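Local coordinates for protein Myo-inositol 2-dehydrogenase (Thermotoga maritima, PDB 3EZY) that catalyses the NAD(+)-dependent oxidation of myo-inositol to 2-keto-myo-inositol (scyllo-inosose), probably as part of a myo-inositol degradation pathway, at residues A[99-105]-A[310-314]; A[119-125]-A[303-309]. All blocks are in the same frame, centred on the assembly; numbering follows the deposited sequence.

Contact 1. Residues A[99-105]-A[310-314]; sequences LNLADVD and KMALL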
ATOM      1  N   LEU A  99     -36.482  -3.521  18.716  1.00 29.23           N
ATOM      2  CA  LEU A  99     -35.879  -4.746  19.194  1.00 28.90           C
ATOM      3  C   LEU A  99     -36.931  -5.814  19.393  1.00 29.51           C
ATOM      4  O   LEU A  99     -36.599  -6.908  19.782  1.00 29.03           O
ATOM      5  CB  LEU A  99     -35.124  -4.538  20.515  1.00 28.68           C
ATOM      6  CG  LEU A  99     -34.119  -3.383  20.422  1.00 27.51           C
ATOM      7  CD1 LEU A  99     -33.504  -2.979  21.783  1.00 27.70           C
ATOM      8  CD2 LEU A  99     -33.089  -3.620  19.362  1.00 25.92           C
ATOM      9  N   ASN A 100     -38.193  -5.488  19.114  1.00 29.74           N
ATOM     10  CA  ASN A 100     -39.298  -6.412  19.355  1.00 30.43           C
ATOM     11  C   ASN A 100     -39.895  -6.893  18.043  1.00 29.71           C
ATOM     12  O   ASN A 100     -40.490  -6.132  17.284  1.00 29.35           O
ATOM     13  CB  ASN A 100     -40.361  -5.716  20.198  1.00 30.77           C
ATOM     14  CG  ASN A 100     -41.509  -6.627  20.534  1.00 34.10           C
ATOM     15  OD1 ASN A 100     -42.365  -6.896  19.696  1.00 35.13           O
ATOM     16  ND2 ASN A 100     -41.520  -7.129  21.769  1.00 35.04           N
ATOM     17  N   LEU A 101     -39.741  -8.168  17.758  1.00 30.30           N
ATOM     18  CA  LEU A 101     -40.176  -8.688  16.472  1.00 31.09           C
ATOM     19  C   LEU A 101     -41.633  -8.423  16.146  1.00 31.04           C
ATOM     20  O   LEU A 101     -41.971  -8.227  14.994  1.00 31.42           O
ATOM     21  CB  LEU A 101     -39.937 -10.185  16.411  1.00 32.31           C
ATOM     22  CG  LEU A 101     -40.383 -10.722  15.059  1.00 35.42           C
ATOM     23  CD1 LEU A 101     -39.457 -10.115  14.010  1.00 37.20           C
ATOM     24  CD2 LEU A 101     -40.336 -12.272  15.028  1.00 39.26           C
ATOM     25  N   ALA A 102     -42.505  -8.456  17.151  1.00 31.54           N
ATOM     26  CA  ALA A 102     -43.937  -8.275  16.902  1.00 32.06           C
ATOM     27  C   ALA A 102     -44.148  -6.830  16.490  1.00 31.20           C
ATOM     28  O   ALA A 102     -44.828  -6.555  15.537  1.00 31.53           O
ATOM     29  CB  ALA A 102     -44.759  -8.631  18.158  1.00 32.17           C
ATOM     30  N   ASP A 103     -43.510  -5.901  17.182  1.00 31.19           N
ATOM     31  CA  ASP A 103     -43.544  -4.500  16.732  1.00 30.98           C
ATOM     32  C   ASP A 103     -43.088  -4.293  15.289  1.00 29.84           C
ATOM     33  O   ASP A 103     -43.673  -3.508  14.539  1.00 29.84           O
ATOM     34  CB  ASP A 103     -42.738  -3.611  17.676  1.00 31.11           C
ATOM     35  CG  ASP A 103     -43.461  -3.372  18.991  1.00 33.45           C
ATOM     36  OD1 ASP A 103     -44.698  -3.546  19.023  1.00 37.11           O
ATOM     37  OD2 ASP A 103     -42.809  -3.010  19.991  1.00 35.63           O
ATOM     38  N   VAL A 104     -42.030  -4.980  14.881  1.00 28.54           N
ATOM     39  CA  VAL A 104     -41.587  -4.827  13.502  1.00 26.98           C
ATOM     40  C   VAL A 104     -42.652  -5.344  12.546  1.00 26.46           C
ATOM     41  O   VAL A 104     -42.868  -4.763  11.488  1.00 25.48           O
ATOM     42  CB  VAL A 104     -40.229  -5.576  13.254  1.00 27.20           C
ATOM     43  CG1 VAL A 104     -39.868  -5.540  11.788  1.00 25.93           C
ATOM     44  CG2 VAL A 104     -39.140  -4.930  14.107  1.00 24.68           C
ATOM     45  N   ASP A 105     -43.312  -6.453  12.895  1.00 26.52           N
ATOM     46  CA  ASP A 105     -44.377  -6.993  12.005  1.00 27.77           C
ATOM     47  C   ASP A 105     -45.526  -5.988  11.905  1.00 27.04           C
ATOM     48  O   ASP A 105     -46.071  -5.738  10.839  1.00 27.38           O
ATOM     49  CB  ASP A 105     -44.868  -8.390  12.475  1.00 28.11           C
ATOM     50  CG  ASP A 105     -43.887  -9.532  12.090  1.00 31.79           C
ATOM     51  OD1 ASP A 105     -43.218  -9.433  11.021  1.00 34.13           O
ATOM     52  OD2 ASP A 105     -43.768 -10.525  12.865  1.00 34.24           O
ATOM     53  N   LYS A 310     -36.415  -6.275   9.444  1.00 23.41           N
ATOM     54  CA  LYS A 310     -36.833  -7.525  10.092  1.00 23.54           C
ATOM     55  C   LYS A 310     -35.781  -8.661  10.026  1.00 23.14           C
ATOM     56  O   LYS A 310     -35.497  -9.349  11.027  1.00 23.64           O
ATOM     57  CB  LYS A 310     -38.146  -8.020   9.467  1.00 22.82           C
ATOM     58  CG  LYS A 310     -38.762  -9.190  10.211  1.00 25.48           C
ATOM     59  CD  LYS A 310     -40.141  -9.508   9.639  1.00 27.36           C
ATOM     60  CE  LYS A 310     -40.693 -10.838  10.153  1.00 31.19           C
ATOM     61  NZ  LYS A 310     -41.940 -11.163   9.362  1.00 30.34           N
ATOM     62  N   MET A 311     -35.226  -8.888   8.845  1.00 23.41           N
ATOM     63  CA  MET A 311     -34.245  -9.976   8.682  1.00 23.84           C
ATOM     64  C   MET A 311     -32.995  -9.772   9.547  1.00 23.49           C
ATOM     65  O   MET A 311     -32.480 -10.705  10.181  1.00 24.23           O
ATOM     66  CB  MET A 311     -33.850 -10.116   7.217  1.00 23.93           C
ATOM     67  CG  MET A 311     -35.019 -10.527   6.279  1.00 28.68           C
ATOM     68  SD  MET A 311     -35.728 -12.177   6.712  1.00 35.35           S
ATOM     69  CE  MET A 311     -34.220 -13.075   7.288  1.00 20.87           C
ATOM     70  N   ALA A 312     -32.496  -8.554   9.580  1.00 23.48           N
ATOM     71  CA  ALA A 312     -31.332  -8.254  10.431  1.00 22.90           C
ATOM     72  C   ALA A 312     -31.646  -8.539  11.903  1.00 22.39           C
ATOM     73  O   ALA A 312     -30.806  -9.038  12.630  1.00 23.79           O
ATOM     74  CB  ALA A 312     -30.930  -6.822  10.260  1.00 20.78           C
ATOM     75  N   LEU A 313     -32.845  -8.182  12.346  1.00 22.80           N
ATOM     76  CA  LEU A 313     -33.254  -8.456  13.732  1.00 23.07           C
ATOM     77  C   LEU A 313     -33.344  -9.959  13.996  1.00 22.44           C
ATOM     78  O   LEU A 313     -32.917 -10.423  15.036  1.00 21.92           O
ATOM     79  CB  LEU A 313     -34.609  -7.814  14.060  1.00 22.80           C
ATOM     80  CG  LEU A 313     -35.176  -8.077  15.468  1.00 24.15           C
ATOM     81  CD1 LEU A 313     -34.213  -7.577  16.551  1.00 25.74           C
ATOM     82  CD2 LEU A 313     -36.579  -7.381  15.657  1.00 24.21           C
ATOM     83  N   LEU A 314     -33.907 -10.704  13.059  1.00 22.94           N
ATOM     84  CA  LEU A 314     -34.001 -12.156  13.233  1.00 23.52           C
ATOM     85  C   LEU A 314     -32.608 -12.777  13.327  1.00 23.32           C
ATOM     86  O   LEU A 314     -32.383 -13.654  14.140  1.00 25.24           O
ATOM     87  CB  LEU A 314     -34.808 -12.796  12.107  1.00 23.22           C
ATOM     88  CG  LEU A 314     -36.347 -12.589  12.175  1.00 27.19           C
ATOM     89  CD1 LEU A 314     -36.995 -12.823  10.830  1.00 27.59           C
ATOM     90  CD2 LEU A 314     -36.970 -13.532  13.204  1.00 29.19           C
TER
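K310 stretches its fully extended side chain across to D105, and the two close the polar edge of this contact with a salt bridge. NZ lies 2.7 Å from D105 OD1, on the syn side of the carboxylate and only 15° out of its plane; OD2 is much farther from the ammonium group. On its way out the lysine also offers its methylenes to apolar neighbours: K310 CG lies 4.0 Å from L101 CD1, and K310 CB packs at 3.8 Å against V104 CG1. V104 divides its two methyls between partners. With CG1 anti to the backbone N (chi1 173°), that branch faces the lysine, while CG2 meets L313 CD2 at 3.9 Å as the two side chains run side by side with opposite headings.

The contact brings the first turn of helix 101-114, part of the NAD-binding Rossmann domain, against helix 306-325 near the C-terminal end of the chain. The local axes run almost antiparallel, at 169°, and come no closer than 10.6 Å; side chains from both helices bridge the gap, L313 reaching the other backbone. L313 is directed toward the start of the other helix, its CG anti to its own backbone N, and its CD2 sits 3.9 Å from L101 N and also touches the carbonyl carbons of L99 and N100. L101 forks, CD1 reaching the lysine stem at CG and coming near L313 CD2, CD2 meeting L314 CD2 at 4.0 Å.

N100 caps the helix whose first turn L313 packs on. Its OD1 accepts from D103 N at 2.9 Å, in the carbonyl plane and on a lone pair, and more weakly from A102 N. One turn on from L313, Y317 hydrogen-bonds through its OH to L99 O.

Contact 2. Residues A[119-125]-A[303-309]; sequences FTGFNRR and AVSGEDG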
ATOM      1  N   PHE A 119     -38.752   2.973   5.104  1.00 19.81           N
ATOM      2  CA  PHE A 119     -37.327   2.879   4.715  1.00 20.68           C
ATOM      3  C   PHE A 119     -36.528   2.678   6.008  1.00 20.71           C
ATOM      4  O   PHE A 119     -36.662   3.456   6.934  1.00 21.44           O
ATOM      5  CB  PHE A 119     -36.917   4.210   4.064  1.00 20.42           C
ATOM      6  CG  PHE A 119     -35.541   4.205   3.386  1.00 20.24           C
ATOM      7  CD1 PHE A 119     -35.444   4.390   2.010  1.00 21.93           C
ATOM      8  CD2 PHE A 119     -34.380   4.039   4.125  1.00 20.16           C
ATOM      9  CE1 PHE A 119     -34.210   4.425   1.360  1.00 21.35           C
ATOM     10  CE2 PHE A 119     -33.125   4.050   3.482  1.00 22.83           C
ATOM     11  CZ  PHE A 119     -33.061   4.240   2.093  1.00 24.03           C
ATOM     12  N   THR A 120     -35.709   1.635   6.068  1.00 20.97           N
ATOM     13  CA  THR A 120     -34.944   1.321   7.246  1.00 21.17           C
ATOM     14  C   THR A 120     -33.574   1.955   7.107  1.00 21.09           C
ATOM     15  O   THR A 120     -32.940   1.832   6.061  1.00 21.36           O
ATOM     16  CB  THR A 120     -34.740  -0.195   7.398  1.00 21.82           C
ATOM     17  OG1 THR A 120     -36.011  -0.807   7.625  1.00 23.06           O
ATOM     18  CG2 THR A 120     -33.834  -0.511   8.622  1.00 21.43           C
ATOM     19  N   GLY A 121     -33.110   2.620   8.165  1.00 21.10           N
ATOM     20  CA  GLY A 121     -31.895   3.412   8.094  1.00 20.06           C
ATOM     21  C   GLY A 121     -30.605   2.601   8.227  1.00 21.64           C
ATOM     22  O   GLY A 121     -29.833   2.837   9.175  1.00 21.78           O
ATOM     23  N   PHE A 122     -30.358   1.656   7.308  1.00 20.63           N
ATOM     24  CA  PHE A 122     -29.030   0.993   7.250  1.00 21.31           C
ATOM     25  C   PHE A 122     -28.078   1.831   6.398  1.00 21.43           C
ATOM     26  O   PHE A 122     -27.939   1.612   5.201  1.00 21.72           O
ATOM     27  CB  PHE A 122     -29.159  -0.442   6.757  1.00 21.76           C
ATOM     28  CG  PHE A 122     -29.751  -1.364   7.794  1.00 21.58           C
ATOM     29  CD1 PHE A 122     -29.283  -1.338   9.114  1.00 22.91           C
ATOM     30  CD2 PHE A 122     -30.745  -2.260   7.458  1.00 21.76           C
ATOM     31  CE1 PHE A 122     -29.805  -2.192  10.062  1.00 22.27           C
ATOM     32  CE2 PHE A 122     -31.249  -3.155   8.384  1.00 19.38           C
ATOM     33  CZ  PHE A 122     -30.814  -3.099   9.706  1.00 19.22           C
ATOM     34  N   ASN A 123     -27.501   2.860   7.008  1.00 21.33           N
ATOM     35  CA  ASN A 123     -26.706   3.827   6.255  1.00 21.61           C
ATOM     36  C   ASN A 123     -25.441   3.262   5.604  1.00 21.03           C
ATOM     37  O   ASN A 123     -24.969   3.791   4.621  1.00 21.57           O
ATOM     38  CB  ASN A 123     -26.307   5.029   7.147  1.00 20.56           C
ATOM     39  CG  ASN A 123     -25.440   4.609   8.329  1.00 23.55           C
ATOM     40  OD1 ASN A 123     -25.905   3.882   9.208  1.00 22.29           O
ATOM     41  ND2 ASN A 123     -24.178   5.055   8.357  1.00 19.85           N
ATOM     42  N   ARG A 124     -24.857   2.212   6.156  1.00 21.93           N
ATOM     43  CA  ARG A 124     -23.606   1.715   5.570  1.00 22.24           C
ATOM     44  C   ARG A 124     -23.808   1.143   4.166  1.00 21.93           C
ATOM     45  O   ARG A 124     -22.827   0.972   3.454  1.00 21.96           O
ATOM     46  CB  ARG A 124     -22.895   0.684   6.473  1.00 22.10           C
ATOM     47  CG  ARG A 124     -22.733   1.176   7.926  1.00 22.57           C
ATOM     48  CD  ARG A 124     -21.862   0.267   8.793  1.00 25.01           C
ATOM     49  NE  ARG A 124     -21.903   0.732  10.203  1.00 26.65           N
ATOM     50  CZ  ARG A 124     -21.591  -0.034  11.254  1.00 26.10           C
ATOM     51  NH1 ARG A 124     -21.174  -1.288  11.055  1.00 24.94           N
ATOM     52  NH2 ARG A 124     -21.675   0.450  12.499  1.00 24.26           N
ATOM     53  N   ARG A 125     -25.043   0.819   3.759  1.00 20.73           N
ATOM     54  CA  ARG A 125     -25.213   0.416   2.335  1.00 20.75           C
ATOM     55  C   ARG A 125     -24.840   1.554   1.415  1.00 21.45           C
ATOM     56  O   ARG A 125     -24.691   1.321   0.228  1.00 20.32           O
ATOM     57  CB  ARG A 125     -26.641   0.051   1.971  1.00 20.44           C
ATOM     58  CG  ARG A 125     -27.171  -1.162   2.720  1.00 19.33           C
ATOM     59  CD  ARG A 125     -28.421  -1.671   2.047  1.00 20.81           C
ATOM     60  NE  ARG A 125     -29.010  -2.806   2.757  1.00 21.90           N
ATOM     61  CZ  ARG A 125     -29.939  -3.581   2.213  1.00 23.95           C
ATOM     62  NH1 ARG A 125     -30.386  -3.271   1.017  1.00 22.23           N
ATOM     63  NH2 ARG A 125     -30.439  -4.637   2.873  1.00 23.49           N
ATOM     64  N   ALA A 303     -35.296   1.804  -0.994  1.00 25.28           N
ATOM     65  CA  ALA A 303     -34.052   1.077  -1.282  1.00 24.70           C
ATOM     66  C   ALA A 303     -33.708   0.088  -0.174  1.00 24.22           C
ATOM     67  O   ALA A 303     -33.138  -0.994  -0.416  1.00 24.52           O
ATOM     68  CB  ALA A 303     -32.874   2.071  -1.488  1.00 24.05           C
ATOM     69  N   VAL A 304     -34.009   0.473   1.063  1.00 23.69           N
ATOM     70  CA  VAL A 304     -33.840  -0.420   2.188  1.00 22.64           C
ATOM     71  C   VAL A 304     -35.206  -0.512   2.866  1.00 23.66           C
ATOM     72  O   VAL A 304     -35.738   0.495   3.335  1.00 23.26           O
ATOM     73  CB  VAL A 304     -32.833   0.116   3.214  1.00 22.77           C
ATOM     74  CG1 VAL A 304     -32.613  -0.937   4.321  1.00 19.00           C
ATOM     75  CG2 VAL A 304     -31.506   0.561   2.541  1.00 21.25           C
ATOM     76  N   SER A 305     -35.766  -1.707   2.943  1.00 24.12           N
ATOM     77  CA  SER A 305     -37.196  -1.831   3.295  1.00 25.08           C
ATOM     78  C   SER A 305     -37.413  -2.281   4.741  1.00 24.75           C
ATOM     79  O   SER A 305     -36.448  -2.497   5.500  1.00 23.58           O
ATOM     80  CB  SER A 305     -37.878  -2.814   2.350  1.00 25.60           C
ATOM     81  OG  SER A 305     -37.376  -4.106   2.647  1.00 27.73           O
ATOM     82  N   GLY A 306     -38.682  -2.397   5.137  1.00 23.74           N
ATOM     83  CA  GLY A 306     -38.960  -2.824   6.489  1.00 23.52           C
ATOM     84  C   GLY A 306     -38.535  -4.251   6.694  1.00 23.07           C
ATOM     85  O   GLY A 306     -38.046  -4.640   7.757  1.00 22.93           O
ATOM     86  N   GLU A 307     -38.746  -5.036   5.657  1.00 23.73           N
ATOM     87  CA  GLU A 307     -38.341  -6.426   5.624  1.00 25.31           C
ATOM     88  C   GLU A 307     -36.815  -6.606   5.828  1.00 24.73           C
ATOM     89  O   GLU A 307     -36.394  -7.535   6.509  1.00 24.84           O
ATOM     90  CB  GLU A 307     -38.816  -7.046   4.298  1.00 26.25           C
ATOM     91  CG  GLU A 307     -40.358  -7.249   4.223  1.00 32.78           C
ATOM     92  CD  GLU A 307     -41.213  -5.963   3.853  1.00 40.09           C
ATOM     93  OE1 GLU A 307     -42.454  -6.127   3.816  1.00 43.36           O
ATOM     94  OE2 GLU A 307     -40.704  -4.825   3.580  1.00 38.32           O
ATOM     95  N   ASP A 308     -35.998  -5.700   5.275  1.00 24.30           N
ATOM     96  CA  ASP A 308     -34.549  -5.694   5.559  1.00 23.28           C
ATOM     97  C   ASP A 308     -34.299  -5.503   7.060  1.00 23.26           C
ATOM     98  O   ASP A 308     -33.497  -6.207   7.637  1.00 22.60           O
ATOM     99  CB  ASP A 308     -33.823  -4.580   4.755  1.00 23.74           C
ATOM    100  CG  ASP A 308     -33.776  -4.860   3.241  1.00 24.53           C
ATOM    101  OD1 ASP A 308     -33.520  -6.000   2.836  1.00 25.43           O
ATOM    102  OD2 ASP A 308     -33.939  -3.922   2.443  1.00 26.24           O
ATOM    103  N   GLY A 309     -34.996  -4.544   7.679  1.00 23.16           N
ATOM    104  CA  GLY A 309     -34.960  -4.338   9.128  1.00 23.75           C
ATOM    105  C   GLY A 309     -35.341  -5.623   9.866  1.00 23.23           C
ATOM    106  O   GLY A 309     -34.671  -6.029  10.805  1.00 23.58           O
TER
HETATM  107  O   HOH W   1     -30.334  -1.224  -1.145  1.00 32.99           O
HETATM  108  O   HOH W   2     -33.348  -3.641   0.063  1.00 43.02           O
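D308 faces R125 across this contact, and its OD2 is gripped from more than one direction. S305 N donates to it at 2.9 Å in a nearly straight bond, meeting the anti side of the carboxylate; S305 OG adds a weak bond, and water 2 donates as well. The other half of this capping box, D308 N to S305 OG, is also weak. D308 OD1 takes the long salt bridge to R125, 3.4 Å from NH2, with guanidinium and carboxylate planes 55° apart. At R125 NH1 two waters accept, and both donate onward to A303 O, so the arginine is tied to that carbonyl through solvent.

V304 fills the middle. Its CG1 lies over the centre of one face of the guanidinium, and CG2 packs 3.8 Å from R125 CD. CG1, anti to the backbone N (chi1 -175°), also reaches F122 CD2 at 3.9 Å. V304 O sits over one face of the F119 ring, off toward its rim, and accepts from T120 N at 3.0 Å, the donor standing 48° out of the carbonyl plane.

This brings the chain just before helix 306-325 against strand 118-121, an outermost strand of the parallel Rossmann sheet, which bonds through F119 and G121 to the neighbouring strand 90-94. T120 OG1 donates to S305 O at 2.8 Å, right at the helix start, and the ring of F122 turns its edge to D308 O.

The stronger partner of R125 NH2 is D179; D308 OD1 pairs with R182, and both partners lie on helix 174-185. Acid and base thus alternate through D179, R125, D308 and R182, a row of alternating charges in space that would be expected to favour the charged form of each and to fix the guanidinium over V304.

Starting from the N terminus, the chain builds most of the parallel Rossmann sheet before reaching 99-105, where helix 101-114 begins. That helix leads into strand 118-121 at the sheet's edge and on to 119-125. The long excursion that follows includes the mixed sheet and helix 277-298. The chain then returns at 303-309 to close contact 2 and, directly after, at 310-314 to close contact 1. The loop of contact 2 is therefore nested inside that of contact 1. The residues leading into helix 306-325 fasten to the edge strand, and its second turn meets a Rossmann helix; A312 CB touches F122 CZ between them.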